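Local coordinates for putative nisin-resistance protein (Streptococcus agalactiae 515, PDB 4Y68) that probably confers resistance to the lantibiotic nisin by cleaving it as a lipoprotein peptidase of family S41, at residues G87-Q92 and A251-V256; T255-F260 and A269-I274; L176-L181 and K209-K214; N143-K148 and G170-I175. All coordinates share one frame; numbering follows the deposited sequence.

Contact 1: residues G87-Q92 and A251-V256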
# COMPACT_ATOMS: atom_id res chain seq x y z
N GLY A 87 0.11 0.52 -17.09
CA GLY A 87 0.03 0.85 -15.68
C GLY A 87 1.37 1.04 -15.00
O GLY A 87 1.45 1.69 -13.97
N GLY A 88 2.43 0.47 -15.57
CA GLY A 88 3.76 0.62 -15.00
C GLY A 88 4.10 -0.52 -14.06
O GLY A 88 3.30 -1.47 -13.91
N LYS A 89 5.26 -0.43 -13.42
CA LYS A 89 5.80 -1.56 -12.66
C LYS A 89 5.03 -1.90 -11.38
O LYS A 89 5.29 -2.91 -10.76
CB LYS A 89 7.26 -1.29 -12.29
CG LYS A 89 7.47 -0.29 -11.19
CD LYS A 89 8.96 -0.03 -10.97
CE LYS A 89 9.28 0.15 -9.49
NZ LYS A 89 10.21 1.32 -9.17
N HIS A 90 4.09 -1.05 -10.98
CA HIS A 90 3.30 -1.32 -9.78
C HIS A 90 2.00 -2.03 -10.18
O HIS A 90 1.22 -2.45 -9.33
CB HIS A 90 3.02 -0.00 -9.03
CG HIS A 90 2.59 -0.18 -7.61
ND1 HIS A 90 2.02 0.84 -6.88
CD2 HIS A 90 2.67 -1.24 -6.77
CE1 HIS A 90 1.75 0.41 -5.66
NE2 HIS A 90 2.13 -0.85 -5.57
N SER A 91 1.78 -2.18 -11.48
CA SER A 91 0.57 -2.83 -11.96
C SER A 91 0.80 -4.31 -12.24
O SER A 91 1.91 -4.71 -12.59
CB SER A 91 0.05 -2.14 -13.22
OG SER A 91 -0.39 -0.82 -12.95
N GLN A 92 -0.24 -5.13 -12.10
CA GLN A 92 -0.17 -6.54 -12.49
C GLN A 92 -1.52 -7.24 -12.44
O GLN A 92 -2.49 -6.69 -11.91
CB GLN A 92 0.82 -7.31 -11.59
CG GLN A 92 0.51 -7.22 -10.11
CD GLN A 92 1.61 -7.82 -9.25
OE1 GLN A 92 2.32 -8.71 -9.69
NE2 GLN A 92 1.76 -7.32 -8.02
N ALA A 251 11.36 0.78 -1.71
CA ALA A 251 11.40 0.01 -2.96
C ALA A 251 11.02 0.85 -4.16
O ALA A 251 11.39 0.52 -5.28
CB ALA A 251 10.50 -1.22 -2.86
N GLY A 252 10.26 1.91 -3.95
CA GLY A 252 9.87 2.78 -5.05
C GLY A 252 8.58 2.35 -5.72
O GLY A 252 8.51 2.30 -6.95
N TYR A 253 7.55 2.05 -4.93
CA TYR A 253 6.23 1.70 -5.49
C TYR A 253 5.23 2.72 -4.98
O TYR A 253 4.11 2.39 -4.57
CB TYR A 253 5.84 0.25 -5.15
CG TYR A 253 6.68 -0.76 -5.93
CD1 TYR A 253 6.20 -1.34 -7.09
CD2 TYR A 253 7.95 -1.10 -5.51
CE1 TYR A 253 6.95 -2.23 -7.82
CE2 TYR A 253 8.73 -1.99 -6.24
CZ TYR A 253 8.22 -2.56 -7.39
OH TYR A 253 8.98 -3.45 -8.10
N THR A 254 5.68 3.97 -5.00
CA THR A 254 4.87 5.07 -4.54
C THR A 254 3.93 5.49 -5.67
O THR A 254 4.12 6.50 -6.33
CB THR A 254 5.74 6.27 -4.06
OG1 THR A 254 6.86 6.45 -4.95
CG2 THR A 254 6.30 5.99 -2.65
N THR A 255 2.92 4.65 -5.90
CA THR A 255 1.77 5.05 -6.69
C THR A 255 0.53 4.40 -6.10
O THR A 255 0.60 3.32 -5.51
CB THR A 255 1.90 4.67 -8.18
OG1 THR A 255 2.37 3.32 -8.31
CG2 THR A 255 2.86 5.62 -8.88
N VAL A 256 -0.61 5.07 -6.26
CA VAL A 256 -1.88 4.48 -5.86
C VAL A 256 -2.39 3.49 -6.91
O VAL A 256 -2.39 3.77 -8.12
CB VAL A 256 -2.91 5.59 -5.59
CG1 VAL A 256 -4.33 5.02 -5.57
CG2 VAL A 256 -2.57 6.32 -4.28
O HOH W 1 7.81 -4.35 -10.90

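Contact 2: residues T255-F260 and A269-I274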
# COMPACT_ATOMS: atom_id res chain seq x y z
N THR A 255 2.92 4.65 -5.90
CA THR A 255 1.77 5.05 -6.69
C THR A 255 0.53 4.40 -6.10
O THR A 255 0.60 3.32 -5.51
CB THR A 255 1.90 4.67 -8.18
OG1 THR A 255 2.37 3.32 -8.31
CG2 THR A 255 2.86 5.62 -8.88
N VAL A 256 -0.61 5.07 -6.26
CA VAL A 256 -1.88 4.48 -5.86
C VAL A 256 -2.39 3.49 -6.91
O VAL A 256 -2.39 3.77 -8.12
CB VAL A 256 -2.91 5.59 -5.59
CG1 VAL A 256 -4.33 5.02 -5.57
CG2 VAL A 256 -2.57 6.32 -4.28
N ASN A 257 -2.80 2.31 -6.47
CA ASN A 257 -3.50 1.37 -7.35
C ASN A 257 -4.98 1.26 -7.05
O ASN A 257 -5.42 1.51 -5.92
CB ASN A 257 -2.90 -0.04 -7.25
CG ASN A 257 -1.50 -0.13 -7.80
OD1 ASN A 257 -1.04 0.76 -8.53
ND2 ASN A 257 -0.80 -1.22 -7.46
N GLU A 258 -5.74 0.89 -8.07
CA GLU A 258 -7.13 0.49 -7.88
C GLU A 258 -7.19 -0.97 -8.32
O GLU A 258 -6.47 -1.37 -9.24
CB GLU A 258 -8.08 1.37 -8.68
CG GLU A 258 -7.92 2.88 -8.37
CD GLU A 258 -8.75 3.79 -9.29
OE1 GLU A 258 -9.39 3.29 -10.24
OE2 GLU A 258 -8.76 5.03 -9.07
N THR A 259 -8.00 -1.77 -7.64
CA THR A 259 -7.98 -3.20 -7.90
C THR A 259 -9.34 -3.65 -8.39
O THR A 259 -10.36 -3.33 -7.79
CB THR A 259 -7.56 -3.99 -6.64
OG1 THR A 259 -6.21 -3.64 -6.28
CG2 THR A 259 -7.62 -5.50 -6.91
N PHE A 260 -9.34 -4.39 -9.49
CA PHE A 260 -10.57 -4.79 -10.18
C PHE A 260 -10.72 -6.31 -10.15
O PHE A 260 -9.82 -7.04 -10.59
CB PHE A 260 -10.58 -4.26 -11.62
CG PHE A 260 -10.46 -2.76 -11.70
CD1 PHE A 260 -11.59 -1.96 -11.70
CD2 PHE A 260 -9.20 -2.15 -11.72
CE1 PHE A 260 -11.48 -0.58 -11.74
CE2 PHE A 260 -9.08 -0.77 -11.78
CZ PHE A 260 -10.22 0.02 -11.78
N ALA A 269 -4.65 -5.41 -10.51
CA ALA A 269 -4.11 -4.29 -9.76
C ALA A 269 -3.58 -3.22 -10.71
O ALA A 269 -2.54 -3.41 -11.32
CB ALA A 269 -3.01 -4.75 -8.82
N LEU A 270 -4.28 -2.10 -10.81
CA LEU A 270 -3.98 -1.09 -11.83
C LEU A 270 -3.54 0.25 -11.24
O LEU A 270 -4.23 0.80 -10.37
CB LEU A 270 -5.22 -0.88 -12.72
CG LEU A 270 -5.10 0.09 -13.90
CD1 LEU A 270 -3.93 -0.32 -14.79
CD2 LEU A 270 -6.39 0.10 -14.71
N THR A 271 -2.42 0.80 -11.71
CA THR A 271 -1.92 2.05 -11.16
C THR A 271 -2.69 3.22 -11.74
O THR A 271 -2.82 3.34 -12.96
CB THR A 271 -0.42 2.21 -11.45
OG1 THR A 271 0.27 1.08 -10.89
CG2 THR A 271 0.11 3.48 -10.84
N THR A 272 -3.21 4.08 -10.88
CA THR A 272 -4.12 5.13 -11.35
C THR A 272 -3.76 6.50 -10.81
O THR A 272 -4.32 7.50 -11.24
CB THR A 272 -5.56 4.80 -10.96
OG1 THR A 272 -5.64 4.72 -9.53
CG2 THR A 272 -5.97 3.47 -11.55
N GLY A 273 -2.83 6.55 -9.87
CA GLY A 273 -2.52 7.79 -9.19
C GLY A 273 -1.04 8.02 -8.89
O GLY A 273 -0.34 7.14 -8.38
N ILE A 274 -0.58 9.21 -9.26
CA ILE A 274 0.71 9.73 -8.83
C ILE A 274 0.49 10.30 -7.45
O ILE A 274 -0.64 10.65 -7.12
CB ILE A 274 1.23 10.81 -9.80
CG1 ILE A 274 1.98 10.15 -10.93
CG2 ILE A 274 2.17 11.78 -9.10
CD1 ILE A 274 1.11 9.38 -11.79

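Contact 3: residues L176-L181 and K209-K214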
# COMPACT_ATOMS: atom_id res chain seq x y z
N LEU A 176 -1.32 9.53 14.35
CA LEU A 176 -1.42 10.25 13.08
C LEU A 176 -2.46 11.39 13.16
O LEU A 176 -3.39 11.35 13.95
CB LEU A 176 -1.78 9.30 11.93
CG LEU A 176 -0.69 8.38 11.35
CD1 LEU A 176 -1.33 7.28 10.51
CD2 LEU A 176 0.30 9.15 10.53
N PRO A 177 -2.30 12.40 12.31
CA PRO A 177 -3.20 13.56 12.28
C PRO A 177 -4.60 13.14 11.86
O PRO A 177 -4.71 12.23 11.04
CB PRO A 177 -2.58 14.47 11.21
CG PRO A 177 -1.20 14.00 11.07
CD PRO A 177 -1.21 12.54 11.34
N ASN A 178 -5.63 13.79 12.40
CA ASN A 178 -6.97 13.66 11.82
C ASN A 178 -7.10 14.66 10.68
O ASN A 178 -7.84 15.63 10.78
CB ASN A 178 -8.05 13.89 12.87
CG ASN A 178 -9.44 13.63 12.33
OD1 ASN A 178 -9.63 12.81 11.43
ND2 ASN A 178 -10.41 14.34 12.86
N ASP A 179 -6.35 14.43 9.61
CA ASP A 179 -6.20 15.41 8.54
C ASP A 179 -5.65 14.68 7.31
O ASP A 179 -5.61 13.45 7.27
CB ASP A 179 -5.23 16.53 8.97
CG ASP A 179 -5.46 17.86 8.23
OD1 ASP A 179 -5.87 17.86 7.05
OD2 ASP A 179 -5.22 18.92 8.84
N THR A 180 -5.16 15.45 6.35
CA THR A 180 -4.57 14.91 5.15
C THR A 180 -3.41 13.97 5.46
O THR A 180 -2.54 14.28 6.25
CB THR A 180 -4.09 16.06 4.24
OG1 THR A 180 -5.24 16.69 3.64
CG2 THR A 180 -3.17 15.54 3.17
N LEU A 181 -3.43 12.79 4.84
CA LEU A 181 -2.33 11.85 4.97
C LEU A 181 -1.38 11.94 3.78
O LEU A 181 -0.17 12.06 3.96
CB LEU A 181 -2.88 10.43 5.12
CG LEU A 181 -3.16 9.94 6.55
CD1 LEU A 181 -3.16 11.04 7.60
CD2 LEU A 181 -4.43 9.13 6.61
N LYS A 209 -12.09 9.33 18.31
CA LYS A 209 -11.64 10.15 19.43
C LYS A 209 -10.21 9.80 19.85
O LYS A 209 -9.59 10.55 20.62
CB LYS A 209 -12.59 10.03 20.63
CG LYS A 209 -13.95 10.72 20.44
CD LYS A 209 -13.80 12.25 20.41
CE LYS A 209 -15.08 12.97 19.93
NZ LYS A 209 -16.21 12.93 20.91
N THR A 210 -9.69 8.68 19.34
CA THR A 210 -8.33 8.30 19.69
C THR A 210 -7.29 8.80 18.69
O THR A 210 -6.09 8.78 18.97
CB THR A 210 -8.19 6.77 19.84
OG1 THR A 210 -8.43 6.13 18.58
CG2 THR A 210 -9.19 6.24 20.86
N ILE A 211 -7.76 9.26 17.53
CA ILE A 211 -6.86 9.78 16.50
C ILE A 211 -5.97 10.89 17.01
O ILE A 211 -6.46 11.88 17.56
CB ILE A 211 -7.63 10.35 15.30
CG1 ILE A 211 -8.49 9.27 14.65
CG2 ILE A 211 -6.66 10.98 14.32
CD1 ILE A 211 -9.47 9.78 13.59
N ASN A 212 -4.66 10.74 16.81
CA ASN A 212 -3.68 11.78 17.12
C ASN A 212 -3.57 12.12 18.62
O ASN A 212 -3.24 13.25 18.98
CB ASN A 212 -4.02 13.04 16.33
CG ASN A 212 -2.89 14.03 16.28
OD1 ASN A 212 -1.72 13.67 16.47
ND2 ASN A 212 -3.23 15.29 16.04
N THR A 213 -3.83 11.15 19.48
CA THR A 213 -3.77 11.42 20.92
C THR A 213 -2.44 11.06 21.59
O THR A 213 -2.26 11.34 22.77
CB THR A 213 -4.90 10.70 21.67
OG1 THR A 213 -4.84 9.30 21.40
CG2 THR A 213 -6.27 11.25 21.20
N LYS A 214 -1.50 10.49 20.85
CA LYS A 214 -0.17 10.26 21.41
C LYS A 214 0.88 11.09 20.71
O LYS A 214 0.98 11.07 19.48
CB LYS A 214 0.23 8.79 21.34
CG LYS A 214 -0.67 7.86 22.11
CD LYS A 214 -0.62 8.13 23.61
CE LYS A 214 0.79 8.07 24.15
NZ LYS A 214 0.80 7.70 25.62
O HOH W 2 -5.25 15.90 14.39

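Contact 4: residues N143-K148 and G170-I175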
# COMPACT_ATOMS: atom_id res chain seq x y z
N ASN A 143 -3.67 -1.37 20.95
CA ASN A 143 -3.38 -1.72 22.34
C ASN A 143 -1.99 -1.30 22.76
O ASN A 143 -1.81 -0.73 23.83
CB ASN A 143 -3.55 -3.20 22.61
CG ASN A 143 -3.09 -3.57 24.02
OD1 ASN A 143 -1.90 -3.80 24.27
ND2 ASN A 143 -4.03 -3.60 24.96
N ILE A 144 -1.02 -1.59 21.91
CA ILE A 144 0.36 -1.24 22.22
C ILE A 144 0.52 0.25 22.43
O ILE A 144 1.13 0.67 23.39
CB ILE A 144 1.33 -1.68 21.11
CG1 ILE A 144 1.43 -3.21 21.09
CG2 ILE A 144 2.70 -1.00 21.33
CD1 ILE A 144 2.24 -3.75 19.93
N LEU A 145 -0.06 1.03 21.52
CA LEU A 145 0.13 2.48 21.52
C LEU A 145 -0.68 3.17 22.63
O LEU A 145 -0.22 4.15 23.19
CB LEU A 145 -0.26 3.08 20.16
CG LEU A 145 0.66 2.74 18.97
CD1 LEU A 145 0.08 3.21 17.64
CD2 LEU A 145 2.04 3.32 19.17
N MET A 146 -1.86 2.63 22.95
CA MET A 146 -2.76 3.28 23.90
C MET A 146 -2.59 2.79 25.36
O MET A 146 -2.76 3.57 26.30
CB MET A 146 -4.22 3.09 23.47
CG MET A 146 -4.63 3.86 22.18
SD MET A 146 -4.52 5.67 22.24
CE MET A 146 -5.59 6.07 23.62
N GLU A 147 -2.25 1.52 25.55
CA GLU A 147 -2.19 0.94 26.89
C GLU A 147 -0.79 0.56 27.40
O GLU A 147 -0.68 -0.06 28.46
CB GLU A 147 -3.06 -0.29 26.92
CG GLU A 147 -4.41 -0.06 26.29
CD GLU A 147 -5.50 -0.54 27.17
OE1 GLU A 147 -5.27 -0.59 28.40
OE2 GLU A 147 -6.58 -0.88 26.66
N LYS A 148 0.26 0.88 26.66
CA LYS A 148 1.60 0.59 27.14
C LYS A 148 2.26 1.88 27.56
O LYS A 148 1.84 2.97 27.18
CB LYS A 148 2.45 -0.10 26.07
CG LYS A 148 1.94 -1.46 25.62
CD LYS A 148 1.97 -2.50 26.71
CE LYS A 148 1.81 -3.89 26.10
NZ LYS A 148 1.56 -4.93 27.12
N GLY A 170 -4.99 2.43 10.17
CA GLY A 170 -5.89 2.33 11.30
C GLY A 170 -5.25 2.04 12.66
O GLY A 170 -5.54 2.69 13.66
N GLY A 171 -4.36 1.06 12.70
CA GLY A 171 -3.71 0.70 13.94
C GLY A 171 -2.83 1.83 14.45
O GLY A 171 -2.62 1.96 15.65
N LEU A 172 -2.35 2.66 13.54
CA LEU A 172 -1.45 3.76 13.90
C LEU A 172 -2.21 5.07 14.09
O LEU A 172 -1.60 6.14 14.19
CB LEU A 172 -0.37 3.92 12.84
CG LEU A 172 0.48 2.66 12.62
CD1 LEU A 172 1.34 2.72 11.35
CD2 LEU A 172 1.36 2.36 13.83
N ALA A 173 -3.54 4.98 14.16
CA ALA A 173 -4.40 6.16 14.17
C ALA A 173 -4.04 7.10 15.30
O ALA A 173 -4.00 8.31 15.11
CB ALA A 173 -5.87 5.77 14.27
N SER A 174 -3.77 6.54 16.47
CA SER A 174 -3.49 7.36 17.65
C SER A 174 -2.25 8.24 17.50
O SER A 174 -2.09 9.22 18.25
CB SER A 174 -3.34 6.45 18.90
OG SER A 174 -2.03 5.90 19.00
N ILE A 175 -1.36 7.92 16.56
CA ILE A 175 -0.18 8.77 16.36
C ILE A 175 -0.17 9.49 15.01
O ILE A 175 0.85 10.04 14.60
CB ILE A 175 1.16 7.99 16.50
CG1 ILE A 175 1.15 6.70 15.69
CG2 ILE A 175 1.48 7.68 17.98
CD1 ILE A 175 2.44 5.92 15.79

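Contact 1: residues G87-Q92 and A251-V256
T255 OG1 has two polar partners, H90 ND1 and the side-chain oxygen of N285. H90 ND1 donates to T255 OG1 over 2.9 Å at an N-H...O angle of 150°, with the oxygen close to the imidazole plane. Across the ring, H90 NE2 is hydrogen-bonded to S228 OG. This serine-histidine pair is consistent with the active site of a family S41 peptidase. T255 would then be a second-shell residue that fixes the rotation of the ring. H90 belongs to a type I turn, G88 to S91, just after helix 72-87. Its CG is anti to the backbone N (chi1 -163°), which carries the ring over to loop 251-256. Y253 CB sits over one face of the imidazole in a CH-pi contact, 3.9 Å from the H90 ring centroid. The Y253 ring turns an edge to that imidazole in an offset edge-to-face pair. The two centroids are 5.4 Å apart and the planes meet at 66°. The K89 and Y253 side chains cross at about a right angle. K89 CE lies over a face of the ring in a CH-pi contact, 3.8 Å from the Y253 centroid. The ammonium stands higher above the same ring, a cation-pi contact with K89 NZ 4.8 Å from the Y253 centroid. K89 NZ also donates to G252 O at 3.0 Å, from a position tilted out of the carbonyl plane. The backbone N atoms of G252 and Y253 are in turn held by the E231 carboxylate. One water bridges the segments, donating to K89 O at 2.9 Å and hydrogen-bonded to Y253 OH at 3.2 Å.

Contact 2: residues T255-F260 and A269-I274
V256 and G273 form a hydrogen-bonded pair in the antiparallel hairpin of strands 256-261 and 267-276. V256 N donates to G273 O at 3.0 Å. V256 O takes T272 N at 2.9 Å and, weakly, G273 N. Both T272 and G273 therefore face V256, a classic beta bulge. Beyond it, E258 N to L270 O and L270 N to E258 O both measure 2.8 Å.

Polar side chains meet on two faces. On one, T271 OG1 donates to N257 OD1 at 2.7 Å. N257 CG is anti to its carbonyl carbon (chi1 -68°), which swings the amide toward T271. On the other, the E258 side chain passes T272 at about a right angle, with E258 CG 3.2 Å from T272 OG1. E258 OE2 makes a salt bridge to R46 of helix 32-46.

Apolar contacts are few. L270 CB sits at the edge of the F260 ring, 4.0 Å from F260 CE2. T255 CB and T271 CG2 are tight at 3.4 Å.

N257 ND2 also bonds H90 O, and T271 OG1 bonds S91 OG. The hairpin's polar groups thus tie it to the turn that carries H90, while the E258 charge anchors its other face to helix 32-46.

Contact 3: residues L176-L181 and K209-K214
I211 CG2 and N178 CG each stand anti to their own backbone N, with N178 chi1 at -175°, and this brings the two side chains against each other. I211 and N212 are the central residues of a type II beta turn, T210 to T213. N212 takes the positive phi (65°) of its third position. The turn lies before strand 218-222 and packs on the loop that leads into strand 180-185. The I211 CG2 methyl makes most of the close contacts. It touches N178 CB at 3.5 Å and L176 O at 3.3 Å. Further out, I211 CD1 passes N178 OD1 at 3.7 Å. L176 O is also pressed by N212 CB, at only 3.0 Å. N212 N is near this oxygen too, but the angle is poor for a hydrogen bond, and N212 N pairs with A173 O instead. M196 packs on both L176 and I211. N178 centres an inverse gamma turn, in which D179 N reaches back weakly to P177 O. No direct hydrogen bond joins the two segments. A water does so: it accepts from N178 N at 2.9 Å and from N212 ND2 at 2.7 Å.

Contact 4: residues N143-K148 and G170-I175
L145 meets G171, L172, S174 and I175, at and just past the end of helix 165-171, in a buried, mainly apolar contact beside the mixed sheet. Helix 131-147 is the crossover helix of a beta-alpha-beta unit between the parallel strands 118-122 and 152-156. Its last turn meets the end of the next helix in the chain.

The apolar part centres on one methyl. L145 CD1 lies 4.0 Å from I175 CD1 and 4.1 Å from L172 CD2. I175 has CG1 between its backbone N and carbonyl carbon (chi1 48°), and this turns its end toward the leucine. I121 and L153 of the sheet pack on the same L145 side chain, and L155 packs on I175. The leucine is thus wedged between strands and helix end.

Carbon also meets backbone and hydroxyl oxygen. L145 CD1 is 3.6 Å from G171 O, and L145 CB is 3.5 Å from S174 OG. No hydrogen bond crosses between the segments. Segment 170-175 is held by short i+3 to i bonds: A173 N donates to G170 O at 3.1 Å and I175 N to L172 O at 3.0 Å. L145 O is bonded by Y150 OH.

The sulfur contact is separate. The M146 chain bends at both chi2 (-62°) and chi3 (-58°), and M146 SD rests 3.6 Å from S174 CB.

How the contacts relate
From the N terminus, helix 72-87 leads to the turn 87-92, where contact 1 opens. It closes only at 251-256, the widest loop of the four. Contact 4 and then contact 3 lie inside that loop, one after the other. These two touch through backbone bonds from 212-214 to 173-174, including K214 N to S174 O. Contact 2 starts on residues shared with contact 1 and closes the hairpin. Q92 pairs with A269, so contacts 1 and 2 build one region around the antiparallel sheet. Contact 4 sits against the mixed sheet. Contact 3 joins the loop before strand 218-222 of that sheet to the start of strand 180-185, which pairs with strand 267-276 of contact 2.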